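Local coordinates for Orf11 (PDB 6O43), which is probably a phage lysin that breaks down the peptidoglycan cell wall of its staphylococcal host, at residues 60-72 / 177-189. Residues are numbered along the deposited sequence; the frame is centred on the assembly and turned at random.
Sequences SPTLFAVYEKNEG and PFLDGANTILAWG
Val66 meets Gly181 where helices 61-71 and 177-187 cross, and the pair illustrates how a bare glycine lets two helices draw near while a branched side chain packs against its backbone. The CB of Val66 is directed at the partner helix, and there the side chain forks. Branch CG1, set roughly anti to the backbone N (chi1 155°), runs to Gly181 and stops 3.3 Å from its CA, a tight fit. Branch CG2 turns instead along helix 177-187, where it lies 3.7 Å from Ile185 CG1 and also touches the methyl of Thr184. Beyond them the indole of Trp188, just past the helix end, closes the far side, with CZ3 at 3.8 Å from Val66 CG2. Within the same segment, Thr184 CG2 sits 3.4 Å above the plane of the Trp188 indole, over its centre, so valine, threonine methyl and indole all touch one another. The threonine hydroxyl turns back to its own backbone, with OG1 donating to Asp180 O at 3.0 Å, while Thr184 N reaches that oxygen from the opposite face of the carbonyl plane.

Polar groups line one margin: a water accepts from Asn70 ND2 at 2.6 Å and donates to Pro177 O at 3.0 Å, tying the helices together, while Lys69 NZ bonds Asn70 OD1 almost in line with its C=O (169°), which should steady the amide's rotation. Past Gly181, the ring of Tyr67 meets Pro177 O obliquely at CE1, sets CZ against Pro177 CB and brings OH beside Phe178 CD1.

The helix axes approach to 9.3 Å, with their N-to-C directions 114° apart. Helix 3-11 packs on this junction through Phe10, which touches Tyr67, Phe178 and Ile185, whereas Val30 of helix 23-30 meets Ala65 and Trp188, placing the crossing within an all-helical fold.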
loop_
_atom_site.group_PDB
_atom_site.type_symbol
_atom_site.label_atom_id
_atom_site.label_comp_id
_atom_site.label_asym_id
_atom_site.label_seq_id
_atom_site.Cartn_x
_atom_site.Cartn_y
_atom_site.Cartn_z
ATOM N N SER A 60 -7.177 -6.514 -3.777
ATOM C CA SER A 60 -8.014 -5.751 -4.687
ATOM C C SER A 60 -7.197 -5.313 -5.899
ATOM O O SER A 60 -6.082 -4.796 -5.736
ATOM C CB SER A 60 -8.608 -4.534 -3.977
ATOM O OG SER A 60 -8.055 -3.325 -4.464
ATOM N N PRO A 61 -7.697 -5.510 -7.119
ATOM C CA PRO A 61 -6.987 -4.975 -8.289
ATOM C C PRO A 61 -6.721 -3.487 -8.185
ATOM O O PRO A 61 -5.700 -3.010 -8.693
ATOM C CB PRO A 61 -7.932 -5.302 -9.453
ATOM C CG PRO A 61 -8.739 -6.468 -8.973
ATOM C CD PRO A 61 -8.906 -6.267 -7.492
ATOM N N THR A 62 -7.612 -2.735 -7.535
ATOM C CA THR A 62 -7.409 -1.298 -7.385
ATOM C C THR A 62 -6.175 -1.003 -6.536
ATOM O O THR A 62 -5.336 -0.174 -6.907
ATOM C CB THR A 62 -8.654 -0.656 -6.770
ATOM O OG1 THR A 62 -9.807 -0.979 -7.563
ATOM C CG2 THR A 62 -8.493 0.855 -6.698
ATOM N N LEU A 63 -6.047 -1.674 -5.390
ATOM C CA LEU A 63 -4.882 -1.456 -4.532
ATOM C C LEU A 63 -3.596 -1.836 -5.254
ATOM O O LEU A 63 -2.624 -1.073 -5.265
ATOM C CB LEU A 63 -5.017 -2.251 -3.233
ATOM C CG LEU A 63 -3.767 -2.240 -2.343
ATOM C CD1 LEU A 63 -3.476 -0.828 -1.845
ATOM C CD2 LEU A 63 -3.917 -3.215 -1.181
ATOM N N PHE A 64 -3.580 -3.018 -5.871
ATOM C CA PHE A 64 -2.404 -3.477 -6.602
ATOM C C PHE A 64 -1.977 -2.452 -7.646
ATOM O O PHE A 64 -0.812 -2.036 -7.691
ATOM C CB PHE A 64 -2.717 -4.830 -7.248
ATOM C CG PHE A 64 -1.511 -5.578 -7.740
ATOM C CD1 PHE A 64 -0.782 -6.380 -6.872
ATOM C CD2 PHE A 64 -1.127 -5.508 -9.074
ATOM C CE1 PHE A 64 0.323 -7.079 -7.310
ATOM C CE2 PHE A 64 -0.021 -6.209 -9.527
ATOM C CZ PHE A 64 0.708 -6.998 -8.638
ATOM N N ALA A 65 -2.922 -2.012 -8.481
ATOM C CA ALA A 65 -2.604 -1.067 -9.547
ATOM C C ALA A 65 -2.150 0.276 -8.986
ATOM O O ALA A 65 -1.173 0.864 -9.464
ATOM C CB ALA A 65 -3.816 -0.880 -10.460
ATOM N N VAL A 66 -2.864 0.789 -7.980
ATOM C CA VAL A 66 -2.529 2.100 -7.428
ATOM C C VAL A 66 -1.139 2.084 -6.797
ATOM O O VAL A 66 -0.380 3.054 -6.914
ATOM C CB VAL A 66 -3.603 2.547 -6.421
ATOM C CG1 VAL A 66 -3.013 3.526 -5.420
ATOM C CG2 VAL A 66 -4.777 3.177 -7.154
ATOM N N TYR A 67 -0.784 0.992 -6.119
ATOM C CA TYR A 67 0.547 0.914 -5.522
ATOM C C TYR A 67 1.624 0.731 -6.583
ATOM O O TYR A 67 2.705 1.323 -6.486
ATOM C CB TYR A 67 0.603 -0.213 -4.490
ATOM C CG TYR A 67 0.390 0.271 -3.077
ATOM C CD1 TYR A 67 -0.286 1.458 -2.827
ATOM C CD2 TYR A 67 0.888 -0.441 -1.992
ATOM C CE1 TYR A 67 -0.478 1.913 -1.537
ATOM C CE2 TYR A 67 0.706 0.009 -0.697
ATOM C CZ TYR A 67 0.021 1.188 -0.473
ATOM O OH TYR A 67 -0.167 1.643 0.815
ATOM N N GLU A 68 1.352 -0.083 -7.607
ATOM C CA GLU A 68 2.320 -0.240 -8.685
ATOM C C GLU A 68 2.558 1.084 -9.398
ATOM O O GLU A 68 3.699 1.423 -9.733
ATOM C CB GLU A 68 1.848 -1.311 -9.672
ATOM C CG GLU A 68 2.815 -1.571 -10.820
ATOM C CD GLU A 68 4.167 -2.088 -10.350
ATOM O OE1 GLU A 68 4.258 -2.573 -9.204
ATOM O OE2 GLU A 68 5.143 -2.002 -11.126
ATOM N N LYS A 69 1.493 1.857 -9.626
ATOM C CA LYS A 69 1.653 3.153 -10.274
ATOM C C LYS A 69 2.506 4.093 -9.431
ATOM O O LYS A 69 3.382 4.790 -9.957
ATOM C CB LYS A 69 0.282 3.770 -10.554
ATOM C CG LYS A 69 0.318 5.134 -11.231
ATOM C CD LYS A 69 0.305 6.270 -10.223
ATOM C CE LYS A 69 0.406 7.628 -10.912
ATOM N NZ LYS A 69 0.400 8.755 -9.929
ATOM N N ASN A 70 2.270 4.122 -8.119
ATOM C CA ASN A 70 2.979 5.069 -7.265
ATOM C C ASN A 70 4.370 4.579 -6.881
ATOM O O ASN A 70 5.250 5.397 -6.596
ATOM C CB ASN A 70 2.146 5.364 -6.017
ATOM C CG ASN A 70 0.868 6.121 -6.341
ATOM O OD1 ASN A 70 0.840 6.953 -7.247
ATOM N ND2 ASN A 70 -0.200 5.830 -5.604
ATOM N N GLU A 71 4.591 3.264 -6.865
ATOM C CA GLU A 71 5.933 2.745 -6.617
ATOM C C GLU A 71 6.811 2.841 -7.861
ATOM O O GLU A 71 7.979 3.241 -7.772
ATOM C CB GLU A 71 5.858 1.295 -6.135
ATOM C CG GLU A 71 5.432 1.148 -4.684
ATOM C CD GLU A 71 6.425 1.772 -3.720
ATOM O OE1 GLU A 71 7.643 1.721 -3.998
ATOM O OE2 GLU A 71 5.982 2.320 -2.689
ATOM N N GLY A 72 6.266 2.485 -9.021
ATOM C CA GLY A 72 7.043 2.466 -10.244
ATOM C C GLY A 72 7.964 1.259 -10.310
ATOM O O GLY A 72 8.016 0.416 -9.414
ATOM N N PRO A 177 2.882 6.362 0.914
ATOM C CA PRO A 177 2.103 5.502 0.008
ATOM C C PRO A 177 0.609 5.554 0.274
ATOM O O PRO A 177 -0.180 5.411 -0.668
ATOM C CB PRO A 177 2.676 4.102 0.269
ATOM C CG PRO A 177 3.236 4.180 1.672
ATOM C CD PRO A 177 3.754 5.587 1.815
ATOM N N PHE A 178 0.198 5.767 1.526
ATOM C CA PHE A 178 -1.225 5.789 1.840
ATOM C C PHE A 178 -1.898 7.034 1.272
ATOM O O PHE A 178 -2.990 6.948 0.697
ATOM C CB PHE A 178 -1.434 5.705 3.350
ATOM C CG PHE A 178 -0.634 4.618 4.011
ATOM C CD1 PHE A 178 -0.762 3.300 3.602
ATOM C CD2 PHE A 178 0.239 4.913 5.049
ATOM C CE1 PHE A 178 -0.028 2.294 4.208
ATOM C CE2 PHE A 178 0.976 3.913 5.662
ATOM C CZ PHE A 178 0.841 2.600 5.241
ATOM N N LEU A 179 -1.265 8.198 1.420
ATOM C CA LEU A 179 -1.828 9.415 0.845
ATOM C C LEU A 179 -1.815 9.358 -0.678
ATOM O O LEU A 179 -2.821 9.659 -1.331
ATOM C CB LEU A 179 -1.066 10.641 1.345
ATOM C CG LEU A 179 -1.578 11.985 0.819
ATOM C CD1 LEU A 179 -3.048 12.168 1.163
ATOM C CD2 LEU A 179 -0.749 13.141 1.364
ATOM N N ASP A 180 -0.678 8.979 -1.264
ATOM C CA ASP A 180 -0.602 8.870 -2.718
ATOM C C ASP A 180 -1.625 7.874 -3.252
ATOM O O ASP A 180 -2.253 8.113 -4.290
ATOM C CB ASP A 180 0.812 8.468 -3.137
ATOM C CG ASP A 180 1.834 9.552 -2.853
ATOM O OD1 ASP A 180 1.434 10.640 -2.387
ATOM O OD2 ASP A 180 3.037 9.321 -3.098
ATOM N N GLY A 181 -1.796 6.746 -2.560
ATOM C CA GLY A 181 -2.784 5.772 -2.992
ATOM C C GLY A 181 -4.191 6.335 -2.972
ATOM O O GLY A 181 -4.955 6.174 -3.929
ATOM N N ALA A 182 -4.552 7.015 -1.881
ATOM C CA ALA A 182 -5.882 7.609 -1.790
ATOM C C ALA A 182 -6.108 8.636 -2.893
ATOM O O ALA A 182 -7.174 8.661 -3.519
ATOM C CB ALA A 182 -6.084 8.247 -0.416
ATOM N N ASN A 183 -5.113 9.492 -3.149
ATOM C CA ASN A 183 -5.272 10.529 -4.164
ATOM C C ASN A 183 -5.401 9.930 -5.560
ATOM O O ASN A 183 -6.149 10.450 -6.397
ATOM C CB ASN A 183 -4.101 11.509 -4.106
ATOM C CG ASN A 183 -4.192 12.453 -2.926
ATOM O OD1 ASN A 183 -5.273 12.686 -2.388
ATOM N ND2 ASN A 183 -3.057 13.010 -2.522
ATOM N N THR A 184 -4.674 8.847 -5.836
ATOM C CA THR A 184 -4.794 8.202 -7.139
ATOM C C THR A 184 -6.169 7.570 -7.309
ATOM O O THR A 184 -6.777 7.669 -8.381
ATOM C CB THR A 184 -3.697 7.155 -7.320
ATOM O OG1 THR A 184 -2.414 7.796 -7.286
ATOM C CG2 THR A 184 -3.873 6.429 -8.653
ATOM N N ILE A 185 -6.681 6.931 -6.257
ATOM C CA ILE A 185 -8.009 6.328 -6.326
ATOM C C ILE A 185 -9.056 7.391 -6.635
ATOM O O ILE A 185 -9.873 7.236 -7.550
ATOM C CB ILE A 185 -8.319 5.576 -5.020
ATOM C CG1 ILE A 185 -7.572 4.241 -5.005
ATOM C CG2 ILE A 185 -9.817 5.370 -4.854
ATOM C CD1 ILE A 185 -7.354 3.671 -3.612
ATOM N N LEU A 186 -9.042 8.493 -5.881
ATOM C CA LEU A 186 -9.997 9.569 -6.127
ATOM C C LEU A 186 -9.769 10.208 -7.492
ATOM O O LEU A 186 -10.720 10.452 -8.243
ATOM C CB LEU A 186 -9.900 10.615 -5.016
ATOM C CG LEU A 186 -10.232 10.138 -3.600
ATOM C CD1 LEU A 186 -9.744 11.144 -2.572
ATOM C CD2 LEU A 186 -11.730 9.901 -3.450
ATOM N N ALA A 187 -8.510 10.490 -7.832
ATOM C CA ALA A 187 -8.210 11.054 -9.144
ATOM C C ALA A 187 -8.783 10.189 -10.260
ATOM O O ALA A 187 -9.204 10.703 -11.304
ATOM C CB ALA A 187 -6.700 11.214 -9.312
ATOM N N TRP A 188 -8.816 8.875 -10.053
ATOM C CA TRP A 188 -9.312 7.931 -11.044
ATOM C C TRP A 188 -10.816 7.697 -10.950
ATOM O O TRP A 188 -11.343 6.842 -11.669
ATOM C CB TRP A 188 -8.575 6.597 -10.909
ATOM C CG TRP A 188 -7.164 6.626 -11.400
ATOM C CD1 TRP A 188 -6.525 7.667 -12.008
ATOM C CD2 TRP A 188 -6.217 5.555 -11.334
ATOM N NE1 TRP A 188 -5.236 7.311 -12.322
ATOM C CE2 TRP A 188 -5.022 6.018 -11.919
ATOM C CE3 TRP A 188 -6.263 4.250 -10.836
ATOM C CZ2 TRP A 188 -3.885 5.224 -12.019
ATOM C CZ3 TRP A 188 -5.133 3.464 -10.935
ATOM C CH2 TRP A 188 -3.959 3.953 -11.522
ATOM N N GLY A 189 -11.515 8.422 -10.083
ATOM C CA GLY A 189 -12.951 8.268 -9.967
ATOM C C GLY A 189 -13.417 7.228 -8.975
ATOM O O GLY A 189 -14.581 6.817 -9.036
HETATM O O HOH W 1 0.681 4.658 -3.422
#